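Local coordinates for uncharacterized protein VP0806 (Vibrio parahaemolyticus, PDB 2R5S) that is of unknown function but, as the C-terminal tetratricopeptide-repeat-like part of a longer thioredoxin-domain protein, may serve protein-disulfide reductase activity, at residues V42-A47 with L68-N73; C49-K54 with I79-L84. One frame throughout, in Å; residues are numbered along the deposited sequence. Where two conformers were deposited one is given.

How the contacts relate
Contact 1 and contact 2 follow one another along helix 40-52, with centres about 13 Å apart and both on the same side of the chain's centre. Their partners also come in order: contact 1 meets the loop 68-73 leading into helix 73-88, and contact 2 meets that helix itself, further on. Because helices 40-52 and 73-88 run in the same general direction, early residues meet early ones and late residues meet late ones. The centre of contact 1 lies about 20 Å from the chain centre, that of contact 2 about 10 Å. Both lie within the same tetratricopeptide-repeat region and rest mainly on a leucine, L44 or L51.

Contact 1: residues V42-A47 with L68-N73; sequences VKLAKA and LEYQDN
L44 carries the whole contact from the helical side, reaching the other segment with a single methyl group, CD2. The apolar part is slight: L44 CD2 lies 4.4 Å from CB of Y70, so the leucine meets the base of the tyrosine, and its approach to the aromatic ring is oblique. With CG anti to its own carbonyl carbon (chi1 -82°), the leucine reaches from the helix toward the 68-73 loop. Only 104 Å² of surface is buried between the segments, both sides summed.

Helix 40-52 here meets the connection between helices 56-63 and 73-88, within a tetratricopeptide-repeat region, a fold in which antiparallel helices pack in succession. The connection turns tightly near its end: residues 68-70 form a short 3-10 segment, and Q71 is the centre of an inverse gamma turn, with a weak bond from D72 N to Y70 O.

Van der Waals contact with polar atoms makes up the rest. The same methyl stands 3.8 Å from the carbonyl oxygen Y70 O and 4.2 Å from the carboxylate oxygen D72 OD2, and no hydrogen bond joins the segments. D72 holds the N-cap position of helix 73-88, yet its side chain makes no capping bond; OD2 has its polar partner in the hydroxyl S74 OG instead, and L44 CD2 meets it only in van der Waals contact. Nearby, the Q71 amide nitrogen NE2 is bonded to I66 O, and L44 also packs on I66 and on Y75 of helix 73-88.

Contact 2: residues C49-K54 with I79-L84; sequences CLLETK and IAKLEL
L51 and L82 meet methyl to methyl in the tightly packed part of this contact, with L51 CD1 3.7 Å from L82 CD1. The other branch of L51 is used as well: its CD2 lies 3.6 Å from K81 CB and 4.1 Å from K81 CD, against the aliphatic part of the lysine. A leucine suits this place because its forked end can touch two successive residues of the facing helix at once. Both leucines are buried, and their CA atoms are the nearest CA pair across the segments, 7.5 Å apart.

The solvent side is looser and charged. K81 is exposed; its chain leaves with CG anti to the carbonyl carbon (chi1 -80°) and is extended from there on, carrying the ammonium group past L51 to the edge of the contact. E52 bends at chi2 (-56°), which brings its carboxylate nearer. Even so, E52 OE1 and K81 NZ are 4.0 Å apart, too far for a salt bridge, so any attraction is probably modest. Lysine fits such a rim, being greasy at its base and charged at its end.

Just beyond E52, helix 40-52 stops in a Schellman motif: K54 takes a positive phi, Q55 N reaches L50 O, and K54 N makes a weak bond to L51 O.

Helix 56-63 follows this turn and packs against both partners, A59 touching L51 while F56 and Q60 touch L82; helix 22-30 flanks helix 40-52 as well, through A25 and L26 on C49 and H22 on E52.

Contact 1: residues V42-A47 with L68-N73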
ATOM      1  N   VAL A  42      20.586   2.660   0.144  1.00 52.67           N
ATOM      2  CA  VAL A  42      19.694   1.585   0.553  0.50 51.06           C
ATOM      3  C   VAL A  42      18.322   2.173   0.776  1.00 52.02           C
ATOM      4  O   VAL A  42      17.319   1.581   0.326  1.00 52.59           O
ATOM      5  CB  VAL A  42      20.220   0.737   1.743  0.50 50.48           C
ATOM      6  CG1 VAL A  42      19.213  -0.311   2.137  0.50 45.98           C
ATOM      7  CG2 VAL A  42      21.456   0.001   1.317  0.50 48.46           C
ATOM      8  N   LYS A  43      18.268   3.355   1.391  1.00 51.23           N
ATOM      9  CA  LYS A  43      17.058   4.163   1.424  1.00 51.29           C
ATOM     10  C   LYS A  43      16.399   4.419   0.117  1.00 52.00           C
ATOM     11  O   LYS A  43      15.222   4.259   0.020  1.00 54.27           O
ATOM     12  CB  LYS A  43      17.316   5.548   2.074  1.00 51.49           C
ATOM     13  CG  LYS A  43      17.530   5.410   3.592  1.00 47.69           C
ATOM     14  CD  LYS A  43      17.725   6.858   4.173  1.00 49.89           C
ATOM     15  CE  LYS A  43      17.631   6.857   5.704  1.00 52.74           C
ATOM     16  NZ  LYS A  43      17.939   8.295   6.144  1.00 59.57           N
ATOM     17  N   LEU A  44      17.127   4.816  -0.890  1.00 53.11           N
ATOM     18  CA  LEU A  44      16.485   4.985  -2.193  1.00 55.71           C
ATOM     19  C   LEU A  44      15.848   3.665  -2.632  1.00 55.91           C
ATOM     20  O   LEU A  44      14.678   3.611  -2.873  1.00 58.51           O
ATOM     21  CB  LEU A  44      17.501   5.482  -3.240  1.00 54.97           C
ATOM     22  CG  LEU A  44      17.891   6.963  -3.373  1.00 60.07           C
ATOM     23  CD1 LEU A  44      17.039   7.898  -2.514  1.00 56.37           C
ATOM     24  CD2 LEU A  44      19.373   7.215  -3.219  1.00 61.10           C
ATOM     25  N   ALA A  45      16.628   2.608  -2.764  1.00 57.17           N
ATOM     26  CA  ALA A  45      16.131   1.202  -2.950  1.00 55.92           C
ATOM     27  C   ALA A  45      14.808   0.922  -2.212  1.00 54.94           C
ATOM     28  O   ALA A  45      13.842   0.460  -2.798  1.00 55.63           O
ATOM     29  CB  ALA A  45      17.224   0.182  -2.432  1.00 52.60           C
ATOM     30  N   LYS A  46      14.801   1.176  -0.909  1.00 55.01           N
ATOM     31  CA  LYS A  46      13.659   0.859  -0.046  1.00 54.15           C
ATOM     32  C   LYS A  46      12.466   1.752  -0.462  1.00 54.41           C
ATOM     33  O   LYS A  46      11.333   1.256  -0.628  1.00 54.23           O
ATOM     34  CB  LYS A  46      14.049   1.020   1.443  1.00 53.93           C
ATOM     35  CG  LYS A  46      12.872   0.921   2.408  1.00 55.02           C
ATOM     36  CD  LYS A  46      13.315   0.776   3.902  1.00 54.07           C
ATOM     37  CE  LYS A  46      12.187   0.421   4.850  1.00 56.64           C
ATOM     38  NZ  LYS A  46      12.424   0.839   6.354  1.00 59.52           N
ATOM     39  N   ALA A  47      12.748   3.031  -0.756  1.00 54.08           N
ATOM     40  CA  ALA A  47      11.733   3.978  -1.236  1.00 52.49           C
ATOM     41  C   ALA A  47      11.108   3.496  -2.514  1.00 53.43           C
ATOM     42  O   ALA A  47       9.915   3.533  -2.632  1.00 54.69           O
ATOM     43  CB  ALA A  47      12.322   5.296  -1.439  1.00 52.40           C
ATOM     44  N   LEU A  68      21.065  15.483   1.309  1.00 53.42           N
ATOM     45  CA  LEU A  68      21.291  16.179   0.048  1.00 54.11           C
ATOM     46  C   LEU A  68      22.229  15.474  -0.961  1.00 53.97           C
ATOM     47  O   LEU A  68      21.916  15.353  -2.179  1.00 53.92           O
ATOM     48  CB  LEU A  68      21.814  17.558   0.381  1.00 54.00           C
ATOM     49  CG  LEU A  68      21.698  18.522  -0.763  1.00 53.93           C
ATOM     50  CD1 LEU A  68      20.253  18.864  -0.983  1.00 57.27           C
ATOM     51  CD2 LEU A  68      22.506  19.787  -0.430  1.00 58.16           C
ATOM     52  N   GLU A  69      23.374  15.019  -0.444  1.00 53.71           N
ATOM     53  CA  GLU A  69      24.365  14.282  -1.225  1.00 53.97           C
ATOM     54  C   GLU A  69      23.816  13.044  -1.941  1.00 53.77           C
ATOM     55  O   GLU A  69      24.496  12.480  -2.796  1.00 52.56           O
ATOM     56  CB  GLU A  69      25.555  13.888  -0.351  1.00 53.45           C
ATOM     57  CG  GLU A  69      25.265  12.958   0.814  1.00 54.55           C
ATOM     58  CD  GLU A  69      25.057  13.724   2.140  1.00 53.33           C
ATOM     59  OE1 GLU A  69      24.661  14.895   2.099  1.00 55.26           O
ATOM     60  OE2 GLU A  69      25.310  13.172   3.225  1.00 56.62           O
ATOM     61  N   TYR A  70      22.600  12.620  -1.570  1.00 54.78           N
ATOM     62  CA  TYR A  70      21.919  11.503  -2.234  1.00 55.92           C
ATOM     63  C   TYR A  70      20.705  11.841  -3.078  1.00 57.45           C
ATOM     64  O   TYR A  70      20.096  10.926  -3.670  1.00 58.04           O
ATOM     65  CB  TYR A  70      21.523  10.446  -1.236  1.00 54.84           C
ATOM     66  CG  TYR A  70      22.653   9.575  -0.735  1.00 53.38           C
ATOM     67  CD1 TYR A  70      23.212   8.576  -1.552  1.00 49.55           C
ATOM     68  CD2 TYR A  70      23.168   9.759   0.548  1.00 52.27           C
ATOM     69  CE1 TYR A  70      24.245   7.779  -1.111  1.00 46.46           C
ATOM     70  CE2 TYR A  70      24.191   8.959   1.018  1.00 51.00           C
ATOM     71  CZ  TYR A  70      24.697   7.957   0.186  1.00 54.64           C
ATOM     72  OH  TYR A  70      25.700   7.152   0.665  1.00 58.12           O
ATOM     73  N   GLN A  71      20.363  13.127  -3.106  1.00 58.03           N
ATOM     74  CA  GLN A  71      19.248  13.683  -3.886  1.00 58.13           C
ATOM     75  C   GLN A  71      19.558  13.650  -5.352  1.00 58.97           C
ATOM     76  O   GLN A  71      19.723  14.655  -6.063  1.00 59.52           O
ATOM     77  CB  GLN A  71      18.785  15.056  -3.367  1.00 57.01           C
ATOM     78  CG  GLN A  71      17.983  14.848  -2.022  1.00 56.69           C
ATOM     79  CD  GLN A  71      17.549  16.137  -1.356  1.00 56.34           C
ATOM     80  OE1 GLN A  71      17.578  17.220  -1.971  1.00 56.32           O
ATOM     81  NE2 GLN A  71      17.160  16.034  -0.083  1.00 52.86           N
ATOM     82  N   ASP A  72      19.591  12.402  -5.736  1.00 59.50           N
ATOM     83  CA  ASP A  72      19.931  11.818  -6.991  1.00 60.46           C
ATOM     84  C   ASP A  72      18.933  12.038  -8.090  1.00 59.86           C
ATOM     85  O   ASP A  72      17.786  12.427  -7.853  1.00 60.89           O
ATOM     86  CB  ASP A  72      19.735  10.312  -6.718  1.00 60.43           C
ATOM     87  CG  ASP A  72      20.824   9.515  -7.206  1.00 63.02           C
ATOM     88  OD1 ASP A  72      21.761  10.099  -7.794  1.00 67.20           O
ATOM     89  OD2 ASP A  72      20.755   8.301  -6.989  1.00 67.65           O
ATOM     90  N   ASN A  73      19.351  11.605  -9.261  1.00 58.14           N
ATOM     91  CA  ASN A  73      18.461  11.454 -10.389  0.50 58.00           C
ATOM     92  C   ASN A  73      17.355  10.466 -10.031  1.00 57.50           C
ATOM     93  O   ASN A  73      16.189  10.653 -10.373  1.00 56.24           O
ATOM     94  CB  ASN A  73      19.238  10.885 -11.584  0.50 57.88           C
ATOM     95  CG  ASN A  73      18.943  11.600 -12.876  0.50 57.94           C
ATOM     96  OD1 ASN A  73      19.804  11.670 -13.754  0.50 58.97           O
ATOM     97  ND2 ASN A  73      17.738  12.147 -13.006  0.50 58.93           N
TER

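Contact 2: residues C49-K54 with I79-L84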
ATOM      1  N   CYS A  49      10.914   0.512  -3.444  1.00 54.22           N
ATOM      2  CA  CYS A  49      10.157  -0.687  -3.180  1.00 55.46           C
ATOM      3  C   CYS A  49       8.775  -0.334  -2.567  1.00 56.44           C
ATOM      4  O   CYS A  49       7.716  -0.954  -2.876  1.00 57.84           O
ATOM      5  CB  CYS A  49      10.957  -1.632  -2.266  1.00 54.98           C
ATOM      6  SG  CYS A  49      12.314  -2.504  -3.086  1.00 58.36           S
ATOM      7  N   LEU A  50       8.763   0.656  -1.700  1.00 55.66           N
ATOM      8  CA  LEU A  50       7.524   1.016  -1.034  1.00 56.67           C
ATOM      9  C   LEU A  50       6.514   1.506  -2.107  1.00 57.80           C
ATOM     10  O   LEU A  50       5.327   1.117  -2.168  1.00 58.64           O
ATOM     11  CB  LEU A  50       7.806   2.089   0.004  1.00 54.26           C
ATOM     12  CG  LEU A  50       8.651   1.577   1.140  1.00 55.76           C
ATOM     13  CD1 LEU A  50       9.038   2.736   2.077  1.00 56.34           C
ATOM     14  CD2 LEU A  50       7.843   0.538   1.910  1.00 55.21           C
ATOM     15  N   LEU A  51       7.019   2.334  -2.986  1.00 59.32           N
ATOM     16  CA  LEU A  51       6.214   2.917  -3.981  1.00 59.94           C
ATOM     17  C   LEU A  51       5.710   1.883  -4.978  1.00 61.08           C
ATOM     18  O   LEU A  51       4.577   1.995  -5.455  1.00 62.90           O
ATOM     19  CB  LEU A  51       7.067   3.943  -4.700  1.00 59.98           C
ATOM     20  CG  LEU A  51       6.429   5.204  -5.197  1.00 62.75           C
ATOM     21  CD1 LEU A  51       6.641   6.189  -4.089  1.00 60.85           C
ATOM     22  CD2 LEU A  51       7.182   5.624  -6.468  1.00 63.05           C
ATOM     23  N   GLU A  52       6.534   0.900  -5.349  1.00 60.65           N
ATOM     24  CA  GLU A  52       6.089  -0.098  -6.313  1.00 59.19           C
ATOM     25  C   GLU A  52       5.062  -1.011  -5.658  1.00 59.88           C
ATOM     26  O   GLU A  52       4.323  -1.728  -6.336  1.00 59.16           O
ATOM     27  CB  GLU A  52       7.265  -0.956  -6.782  1.00 59.32           C
ATOM     28  CG  GLU A  52       8.305  -0.225  -7.594  1.00 60.07           C
ATOM     29  CD  GLU A  52       7.701   0.460  -8.826  1.00 62.79           C
ATOM     30  OE1 GLU A  52       7.509   1.724  -8.830  1.00 66.78           O
ATOM     31  OE2 GLU A  52       7.386  -0.278  -9.743  1.00 59.22           O
ATOM     32  N   THR A  53       5.046  -1.009  -4.321  1.00 60.16           N
ATOM     33  CA  THR A  53       4.106  -1.846  -3.582  1.00 60.42           C
ATOM     34  C   THR A  53       2.940  -1.036  -3.027  1.00 60.71           C
ATOM     35  O   THR A  53       2.091  -1.562  -2.298  1.00 59.80           O
ATOM     36  CB  THR A  53       4.775  -2.589  -2.473  1.00 61.09           C
ATOM     37  OG1 THR A  53       5.395  -1.624  -1.595  1.00 61.80           O
ATOM     38  CG2 THR A  53       5.793  -3.609  -3.066  1.00 58.36           C
ATOM     39  N   LYS A  54       2.921   0.240  -3.407  1.00 60.49           N
ATOM     40  CA  LYS A  54       1.769   1.111  -3.254  1.00 60.84           C
ATOM     41  C   LYS A  54       1.586   1.558  -1.822  1.00 60.20           C
ATOM     42  O   LYS A  54       0.477   1.838  -1.351  1.00 61.32           O
ATOM     43  CB  LYS A  54       0.523   0.488  -3.913  1.00 61.96           C
ATOM     44  CG  LYS A  54       0.805   0.111  -5.412  1.00 64.06           C
ATOM     45  CD  LYS A  54      -0.418   0.151  -6.306  1.00 68.54           C
ATOM     46  CE  LYS A  54      -0.950   1.585  -6.478  1.00 70.66           C
ATOM     47  NZ  LYS A  54      -2.442   1.634  -6.745  1.00 71.45           N
ATOM     48  N   ILE A  79      10.444  11.300  -6.136  1.00 54.90           N
ATOM     49  CA  ILE A  79       9.655  12.428  -5.734  1.00 55.51           C
ATOM     50  C   ILE A  79       8.522  12.648  -6.754  1.00 53.62           C
ATOM     51  O   ILE A  79       7.385  12.800  -6.388  1.00 53.54           O
ATOM     52  CB  ILE A  79      10.503  13.704  -5.749  1.00 55.54           C
ATOM     53  CG1 ILE A  79      11.573  13.676  -4.656  1.00 58.81           C
ATOM     54  CG2 ILE A  79       9.602  14.932  -5.562  1.00 60.06           C
ATOM     55  CD1 ILE A  79      11.173  13.119  -3.281  1.00 49.36           C
ATOM     56  N   ALA A  80       8.837  12.592  -8.040  1.00 52.49           N
ATOM     57  CA  ALA A  80       7.919  13.048  -9.041  1.00 51.20           C
ATOM     58  C   ALA A  80       6.872  12.001  -9.110  1.00 50.09           C
ATOM     59  O   ALA A  80       5.726  12.321  -9.348  1.00 49.70           O
ATOM     60  CB  ALA A  80       8.603  13.211 -10.391  1.00 49.62           C
ATOM     61  N   LYS A  81       7.271  10.738  -8.938  1.00 49.32           N
ATOM     62  CA  LYS A  81       6.299   9.633  -8.936  1.00 48.20           C
ATOM     63  C   LYS A  81       5.322   9.733  -7.782  1.00 47.29           C
ATOM     64  O   LYS A  81       4.127   9.545  -7.993  1.00 46.27           O
ATOM     65  CB  LYS A  81       6.982   8.274  -8.948  1.00 45.95           C
ATOM     66  CG  LYS A  81       7.474   7.874 -10.446  1.00 49.04           C
ATOM     67  CD  LYS A  81       8.281   6.531 -10.345  1.00 50.11           C
ATOM     68  CE  LYS A  81       8.379   5.945 -11.689  1.00 49.58           C
ATOM     69  NZ  LYS A  81       8.805   4.507 -11.468  1.00 56.97           N
ATOM     70  N   LEU A  82       5.832  10.067  -6.589  1.00 48.11           N
ATOM     71  CA  LEU A  82       4.983  10.179  -5.421  1.00 50.08           C
ATOM     72  C   LEU A  82       4.026  11.321  -5.612  1.00 49.59           C
ATOM     73  O   LEU A  82       2.886  11.240  -5.254  1.00 50.84           O
ATOM     74  CB  LEU A  82       5.842  10.370  -4.156  1.00 52.08           C
ATOM     75  CG  LEU A  82       5.125  10.348  -2.803  1.00 55.21           C
ATOM     76  CD1 LEU A  82       4.509   8.908  -2.654  1.00 61.66           C
ATOM     77  CD2 LEU A  82       6.053  10.695  -1.634  1.00 51.25           C
ATOM     78  N   GLU A  83       4.472  12.411  -6.213  1.00 50.88           N
ATOM     79  CA  GLU A  83       3.598  13.570  -6.427  1.00 49.19           C
ATOM     80  C   GLU A  83       2.523  13.291  -7.468  1.00 48.63           C
ATOM     81  O   GLU A  83       1.373  13.599  -7.249  1.00 49.13           O
ATOM     82  CB  GLU A  83       4.403  14.781  -6.797  1.00 48.88           C
ATOM     83  CG  GLU A  83       3.477  15.979  -7.153  1.00 55.78           C
ATOM     84  CD  GLU A  83       2.633  16.506  -5.913  1.00 65.10           C
ATOM     85  OE1 GLU A  83       1.478  16.985  -6.121  1.00 66.24           O
ATOM     86  OE2 GLU A  83       3.123  16.453  -4.739  1.00 68.67           O
ATOM     87  N   LEU A  84       2.857  12.680  -8.601  1.00 48.29           N
ATOM     88  CA  LEU A  84       1.804  12.213  -9.496  1.00 47.34           C
ATOM     89  C   LEU A  84       0.815  11.206  -8.826  1.00 48.52           C
ATOM     90  O   LEU A  84      -0.375  11.339  -8.992  1.00 48.14           O
ATOM     91  CB  LEU A  84       2.465  11.607 -10.709  1.00 47.85           C
ATOM     92  CG  LEU A  84       3.262  12.555 -11.574  1.00 49.20           C
ATOM     93  CD1 LEU A  84       3.931  11.697 -12.630  1.00 48.06           C
ATOM     94  CD2 LEU A  84       2.319  13.599 -12.206  1.00 49.52           C
TER